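PDB 7CGF: PUM-HD domain-containing protein from Caenorhabditis elegans, which probably binds the 3' untranslated regions of messenger RNAs through its Pumilio repeats, the RNA-binding domain captured here in complex with RNA. Local coordinates for residues L274-I285 with K315-Q324. The protein carries 2 engineered substitutions. Residues are numbered along the deposited sequence; the frame is centred on the assembly and turned at random.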
ATOM      1  N   LEU A 274      -2.711   4.179  21.031  1.00 22.03           N
ATOM      2  CA  LEU A 274      -3.486   5.207  21.722  1.00 22.06           C
ATOM      3  C   LEU A 274      -4.612   5.745  20.851  1.00 25.69           C
ATOM      4  O   LEU A 274      -5.671   6.117  21.371  1.00 27.92           O
ATOM      5  CB  LEU A 274      -2.558   6.335  22.167  1.00 21.56           C
ATOM      6  CG  LEU A 274      -1.560   5.965  23.263  1.00 20.20           C
ATOM      7  CD1 LEU A 274      -0.418   6.966  23.280  1.00 21.47           C
ATOM      8  CD2 LEU A 274      -2.221   5.883  24.647  1.00 19.14           C
ATOM      9  N   GLU A 275      -4.404   5.794  19.533  1.00 23.79           N
ATOM     10  CA  GLU A 275      -5.429   6.258  18.603  1.00 30.06           C
ATOM     11  C   GLU A 275      -6.514   5.206  18.391  1.00 27.31           C
ATOM     12  O   GLU A 275      -7.696   5.545  18.281  1.00 33.10           O
ATOM     13  CB  GLU A 275      -4.779   6.634  17.265  1.00 25.45           C
ATOM     14  CG  GLU A 275      -3.710   7.712  17.371  1.00 26.53           C
ATOM     15  CD  GLU A 275      -2.830   7.824  16.125  1.00 33.43           C
ATOM     16  OE1 GLU A 275      -2.793   6.880  15.300  1.00 34.17           O
ATOM     17  OE2 GLU A 275      -2.164   8.867  15.968  1.00 35.50           O
ATOM     18  N   GLN A 276      -6.136   3.929  18.350  1.00 31.37           N
ATOM     19  CA  GLN A 276      -7.061   2.843  18.031  1.00 35.07           C
ATOM     20  C   GLN A 276      -7.590   2.102  19.248  1.00 38.46           C
ATOM     21  O   GLN A 276      -8.601   1.397  19.132  1.00 39.00           O
ATOM     22  CB  GLN A 276      -6.379   1.817  17.119  1.00 31.42           C
ATOM     23  CG  GLN A 276      -6.062   2.351  15.747  1.00 36.53           C
ATOM     24  CD  GLN A 276      -7.246   2.261  14.813  1.00 40.94           C
ATOM     25  OE1 GLN A 276      -8.139   1.432  15.004  1.00 42.75           O
ATOM     26  NE2 GLN A 276      -7.263   3.113  13.793  1.00 41.87           N
ATOM     27  N   GLY A 277      -6.935   2.225  20.397  1.00 35.43           N
ATOM     28  CA  GLY A 277      -7.264   1.381  21.524  1.00 35.36           C
ATOM     29  C   GLY A 277      -8.474   1.868  22.303  1.00 35.51           C
ATOM     30  O   GLY A 277      -8.797   3.056  22.335  1.00 36.59           O
ATOM     31  N   ALA A 278      -9.146   0.913  22.938  1.00 34.66           N
ATOM     32  CA  ALA A 278     -10.254   1.230  23.821  1.00 27.63           C
ATOM     33  C   ALA A 278      -9.733   1.814  25.126  1.00 32.49           C
ATOM     34  O   ALA A 278      -8.537   1.772  25.430  1.00 29.61           O
ATOM     35  CB  ALA A 278     -11.090  -0.014  24.102  1.00 29.30           C
ATOM     36  N   VAL A 279     -10.662   2.341  25.927  1.00 32.07           N
ATOM     37  CA  VAL A 279     -10.265   2.996  27.168  1.00 27.74           C
ATOM     38  C   VAL A 279      -9.447   2.055  28.045  1.00 26.24           C
ATOM     39  O   VAL A 279      -8.484   2.479  28.693  1.00 27.86           O
ATOM     40  CB  VAL A 279     -11.501   3.540  27.907  1.00 28.07           C
ATOM     41  CG1 VAL A 279     -11.096   4.161  29.245  1.00 32.60           C
ATOM     42  CG2 VAL A 279     -12.229   4.546  27.034  1.00 34.23           C
ATOM     43  N   TYR A 280      -9.788   0.760  28.075  1.00 24.45           N
ATOM     44  CA  TYR A 280      -9.052  -0.111  28.985  1.00 27.24           C
ATOM     45  C   TYR A 280      -7.618  -0.349  28.517  1.00 22.16           C
ATOM     46  O   TYR A 280      -6.745  -0.639  29.350  1.00 24.64           O
ATOM     47  CB  TYR A 280      -9.797  -1.435  29.208  1.00 30.48           C
ATOM     48  CG  TYR A 280      -9.715  -2.494  28.120  1.00 29.33           C
ATOM     49  CD1 TYR A 280     -10.043  -2.210  26.803  1.00 29.50           C
ATOM     50  CD2 TYR A 280      -9.334  -3.787  28.434  1.00 28.98           C
ATOM     51  CE1 TYR A 280      -9.980  -3.197  25.818  1.00 29.06           C
ATOM     52  CE2 TYR A 280      -9.287  -4.769  27.471  1.00 31.32           C
ATOM     53  CZ  TYR A 280      -9.590  -4.470  26.165  1.00 27.09           C
ATOM     54  OH  TYR A 280      -9.522  -5.460  25.193  1.00 29.90           O
ATOM     55  N   HIS A 281      -7.350  -0.169  27.221  1.00 24.35           N
ATOM     56  CA  HIS A 281      -5.979  -0.247  26.716  1.00 24.05           C
ATOM     57  C   HIS A 281      -5.200   1.022  27.030  1.00 23.20           C
ATOM     58  O   HIS A 281      -4.022   0.960  27.415  1.00 22.58           O
ATOM     59  CB  HIS A 281      -5.985  -0.465  25.211  1.00 26.29           C
ATOM     60  CG  HIS A 281      -6.402  -1.835  24.807  1.00 28.37           C
ATOM     61  ND1 HIS A 281      -7.038  -2.093  23.613  1.00 32.15           N
ATOM     62  CD2 HIS A 281      -6.268  -3.027  25.430  1.00 27.89           C
ATOM     63  CE1 HIS A 281      -7.278  -3.386  23.517  1.00 28.99           C
ATOM     64  NE2 HIS A 281      -6.815  -3.976  24.601  1.00 28.67           N
ATOM     65  N   LYS A 282      -5.847   2.174  26.842  1.00 22.55           N
ATOM     66  CA  LYS A 282      -5.245   3.440  27.244  1.00 23.57           C
ATOM     67  C   LYS A 282      -4.910   3.435  28.727  1.00 26.44           C
ATOM     68  O   LYS A 282      -3.861   3.943  29.137  1.00 25.04           O
ATOM     69  CB  LYS A 282      -6.190   4.594  26.908  1.00 25.62           C
ATOM     70  CG  LYS A 282      -6.414   4.826  25.421  1.00 28.66           C
ATOM     71  CD  LYS A 282      -7.621   5.728  25.197  1.00 33.26           C
ATOM     72  CE  LYS A 282      -7.857   5.967  23.731  1.00 33.84           C
ATOM     73  NZ  LYS A 282      -8.975   6.927  23.489  1.00 36.49           N
ATOM     74  N   SER A 283      -5.779   2.836  29.548  1.00 23.02           N
ATOM     75  CA  SER A 283      -5.514   2.734  30.981  1.00 24.72           C
ATOM     76  C   SER A 283      -4.231   1.954  31.267  1.00 24.59           C
ATOM     77  O   SER A 283      -3.480   2.298  32.187  1.00 24.03           O
ATOM     78  CB  SER A 283      -6.728   2.087  31.672  1.00 28.81           C
ATOM     79  OG  SER A 283      -6.474   1.740  33.021  1.00 40.85           O
ATOM     80  N   MET A 284      -3.969   0.887  30.505  1.00 23.44           N
ATOM     81  CA  MET A 284      -2.748   0.114  30.717  1.00 21.99           C
ATOM     82  C   MET A 284      -1.502   0.923  30.374  1.00 21.49           C
ATOM     83  O   MET A 284      -0.496   0.854  31.094  1.00 20.44           O
ATOM     84  CB  MET A 284      -2.791  -1.164  29.886  1.00 22.32           C
ATOM     85  CG  MET A 284      -3.896  -2.094  30.336  1.00 25.84           C
ATOM     86  SD  MET A 284      -4.078  -3.448  29.192  1.00 30.90           S
ATOM     87  CE  MET A 284      -2.415  -4.113  29.294  1.00 26.85           C
ATOM     88  N   ILE A 285      -1.545   1.668  29.266  1.00 21.22           N
ATOM     89  CA  ILE A 285      -0.397   2.478  28.853  1.00 18.36           C
ATOM     90  C   ILE A 285      -0.178   3.626  29.832  1.00 23.42           C
ATOM     91  O   ILE A 285       0.949   3.869  30.277  1.00 21.41           O
ATOM     92  CB  ILE A 285      -0.587   2.989  27.414  1.00 21.80           C
ATOM     93  CG1 ILE A 285      -0.667   1.812  26.441  1.00 21.28           C
ATOM     94  CG2 ILE A 285       0.548   3.947  27.014  1.00 25.81           C
ATOM     95  CD1 ILE A 285      -1.127   2.206  25.033  1.00 22.44           C
ATOM     96  N   LYS A 315       0.862  12.448  22.503  1.00 24.27           N
ATOM     97  CA  LYS A 315      -0.270  11.681  21.990  1.00 23.73           C
ATOM     98  C   LYS A 315      -1.136  11.134  23.124  1.00 22.08           C
ATOM     99  O   LYS A 315      -2.363  11.088  23.007  1.00 26.20           O
ATOM    100  CB  LYS A 315       0.247  10.545  21.105  1.00 23.47           C
ATOM    101  CG  LYS A 315      -0.841   9.712  20.430  1.00 22.94           C
ATOM    102  CD  LYS A 315      -1.692  10.521  19.454  1.00 27.34           C
ATOM    103  CE  LYS A 315      -0.881  11.046  18.275  1.00 27.98           C
ATOM    104  NZ  LYS A 315      -1.790  11.495  17.190  1.00 30.31           N
ATOM    105  N   MET A 316      -0.513  10.687  24.212  1.00 20.44           N
ATOM    106  CA  MET A 316      -1.265  10.227  25.379  1.00 24.38           C
ATOM    107  C   MET A 316      -2.201  11.312  25.889  1.00 25.47           C
ATOM    108  O   MET A 316      -3.405  11.086  26.033  1.00 27.34           O
ATOM    109  CB  MET A 316      -0.313   9.807  26.491  1.00 27.05           C
ATOM    110  CG  MET A 316       0.609   8.669  26.144  1.00 32.11           C
ATOM    111  SD  MET A 316       1.660   8.311  27.549  1.00 49.90           S
ATOM    112  CE  MET A 316       0.423   7.783  28.633  1.00 15.17           C
ATOM    113  N   PHE A 317      -1.661  12.504  26.164  1.00 26.66           N
ATOM    114  CA  PHE A 317      -2.499  13.604  26.636  1.00 29.21           C
ATOM    115  C   PHE A 317      -3.645  13.878  25.673  1.00 33.06           C
ATOM    116  O   PHE A 317      -4.774  14.146  26.096  1.00 33.93           O
ATOM    117  CB  PHE A 317      -1.664  14.875  26.827  1.00 28.43           C
ATOM    118  CG  PHE A 317      -0.977  14.967  28.162  1.00 31.09           C
ATOM    119  CD1 PHE A 317       0.235  14.334  28.386  1.00 31.49           C
ATOM    120  CD2 PHE A 317      -1.532  15.723  29.191  1.00 35.13           C
ATOM    121  CE1 PHE A 317       0.886  14.431  29.621  1.00 30.88           C
ATOM    122  CE2 PHE A 317      -0.891  15.822  30.428  1.00 30.13           C
ATOM    123  CZ  PHE A 317       0.314  15.182  30.646  1.00 26.74           C
ATOM    124  N   ASP A 318      -3.382  13.799  24.366  1.00 28.20           N
ATOM    125  CA  ASP A 318      -4.417  14.133  23.398  1.00 28.81           C
ATOM    126  C   ASP A 318      -5.502  13.065  23.289  1.00 31.15           C
ATOM    127  O   ASP A 318      -6.620  13.387  22.873  1.00 33.81           O
ATOM    128  CB  ASP A 318      -3.782  14.385  22.025  1.00 35.97           C
ATOM    129  CG  ASP A 318      -2.811  15.562  22.033  1.00 40.96           C
ATOM    130  OD1 ASP A 318      -2.866  16.395  22.971  1.00 45.92           O
ATOM    131  OD2 ASP A 318      -1.990  15.664  21.091  1.00 49.53           O
ATOM    132  N   GLN A 319      -5.222  11.815  23.676  1.00 26.29           N
ATOM    133  CA  GLN A 319      -6.113  10.701  23.363  1.00 26.00           C
ATOM    134  C   GLN A 319      -6.836  10.079  24.549  1.00 28.57           C
ATOM    135  O   GLN A 319      -7.790   9.326  24.329  1.00 31.06           O
ATOM    136  CB  GLN A 319      -5.338   9.583  22.645  1.00 26.32           C
ATOM    137  CG  GLN A 319      -4.738   9.993  21.307  1.00 27.65           C
ATOM    138  CD  GLN A 319      -5.769  10.089  20.197  1.00 30.14           C
ATOM    139  OE1 GLN A 319      -6.742   9.328  20.161  1.00 31.43           O
ATOM    140  NE2 GLN A 319      -5.551  11.018  19.273  1.00 37.62           N
ATOM    141  N   VAL A 320      -6.421  10.327  25.783  1.00 26.88           N
ATOM    142  CA  VAL A 320      -6.948   9.584  26.915  1.00 28.79           C
ATOM    143  C   VAL A 320      -8.100  10.360  27.543  1.00 28.36           C
ATOM    144  O   VAL A 320      -8.406  11.484  27.155  1.00 26.19           O
ATOM    145  CB  VAL A 320      -5.851   9.243  27.951  1.00 29.08           C
ATOM    146  CG1 VAL A 320      -4.734   8.428  27.283  1.00 24.13           C
ATOM    147  CG2 VAL A 320      -5.312  10.501  28.626  1.00 25.75           C
ATOM    148  N   THR A 321      -8.770   9.736  28.512  1.00 30.74           N
ATOM    149  CA  THR A 321      -9.927  10.359  29.143  1.00 30.82           C
ATOM    150  C   THR A 321      -9.472  11.480  30.071  1.00 33.07           C
ATOM    151  O   THR A 321      -8.298  11.589  30.427  1.00 32.16           O
ATOM    152  CB  THR A 321     -10.746   9.333  29.930  1.00 28.70           C
ATOM    153  OG1 THR A 321      -9.966   8.812  31.009  1.00 30.44           O
ATOM    154  CG2 THR A 321     -11.183   8.182  29.040  1.00 33.70           C
ATOM    155  N   SER A 322     -10.427  12.323  30.478  1.00 34.60           N
ATOM    156  CA  SER A 322     -10.094  13.382  31.423  1.00 33.47           C
ATOM    157  C   SER A 322      -9.567  12.796  32.720  1.00 27.24           C
ATOM    158  O   SER A 322      -8.602  13.307  33.303  1.00 30.86           O
ATOM    159  CB  SER A 322     -11.318  14.258  31.694  1.00 38.56           C
ATOM    160  OG  SER A 322     -12.258  13.556  32.478  1.00 32.30           O
ATOM    161  N   GLU A 323     -10.190  11.716  33.188  1.00 24.65           N
ATOM    162  CA  GLU A 323      -9.708  11.059  34.387  1.00 28.80           C
ATOM    163  C   GLU A 323      -8.301  10.510  34.173  1.00 30.11           C
ATOM    164  O   GLU A 323      -7.449  10.600  35.064  1.00 26.74           O
ATOM    165  CB  GLU A 323     -10.712   9.974  34.789  1.00 25.22           C
ATOM    166  CG  GLU A 323     -10.616   9.506  36.205  1.00 28.70           C
ATOM    167  CD  GLU A 323     -11.097  10.525  37.253  1.00 22.70           C
ATOM    168  OE1 GLU A 323     -11.406  11.692  36.921  1.00 27.54           O
ATOM    169  OE2 GLU A 323     -11.154  10.126  38.421  1.00 27.80           O
ATOM    170  N   GLN A 324      -8.012   9.998  32.973  1.00 28.63           N
ATOM    171  CA  GLN A 324      -6.659   9.515  32.705  1.00 30.34           C
ATOM    172  C   GLN A 324      -5.660  10.666  32.591  1.00 22.01           C
ATOM    173  O   GLN A 324      -4.530  10.558  33.083  1.00 29.13           O
ATOM    174  CB  GLN A 324      -6.649   8.647  31.447  1.00 24.01           C
ATOM    175  CG  GLN A 324      -7.180   7.257  31.740  1.00 30.22           C
ATOM    176  CD  GLN A 324      -7.578   6.470  30.506  1.00 29.83           C
ATOM    177  OE1 GLN A 324      -7.732   7.011  29.410  1.00 30.87           O
ATOM    178  NE2 GLN A 324      -7.764   5.171  30.692  1.00 27.93           N
TER
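Leu274 and Met316 meet where two successive predicted Pumilio repeats of the PUM-HD domain pack, each through a helix-turn-helix segment, 274-285 and 315-324. Leu274 lays CD1 against Met316 CG at 3.5 Å, a tight fit, with the two side chains crossing at a slant. The bend at the end of the Met316 chain brings CE round to Ile285 CG2, 4.2 Å away, and the same sulfur-bearing chain also packs on Val286 and Ala289 of helix 279-290. At one end of this apolar patch Glu275 and Lys315 cross nearly at right angles. Lys315 folds back at chi2 and chi3, both near 60°, which brings NZ within 2.9 Å of Glu275 OE2; the salt bridge uses the anti lone pair of that oxygen. A methionine in place of Lys315 would probably leave the Glu275 carboxylate without its charged mate across the repeat boundary. Lys282, by contrast, is extended: CB lies by Val320 CG1, and the chain runs on to place NZ 2.8 Å from the main-chain Gln319 O, tilted 24° from the carbonyl plane. That carbonyl sits at the end of helix 309-319, where a positive charge would be expected to be favourable. Beyond it, Gln324 reaches across with its amide. NE2 makes a weak bond to Val279 O, while Val279 CG1 rests on Thr321 CG2. The other end of the amide is held within its own segment, in a capping box with Thr321: Thr321 OG1 accepts from Gln324 N, and Thr321 N points almost straight at Gln324 OE1, 3.1 Å away with an N-H...O angle of 176°.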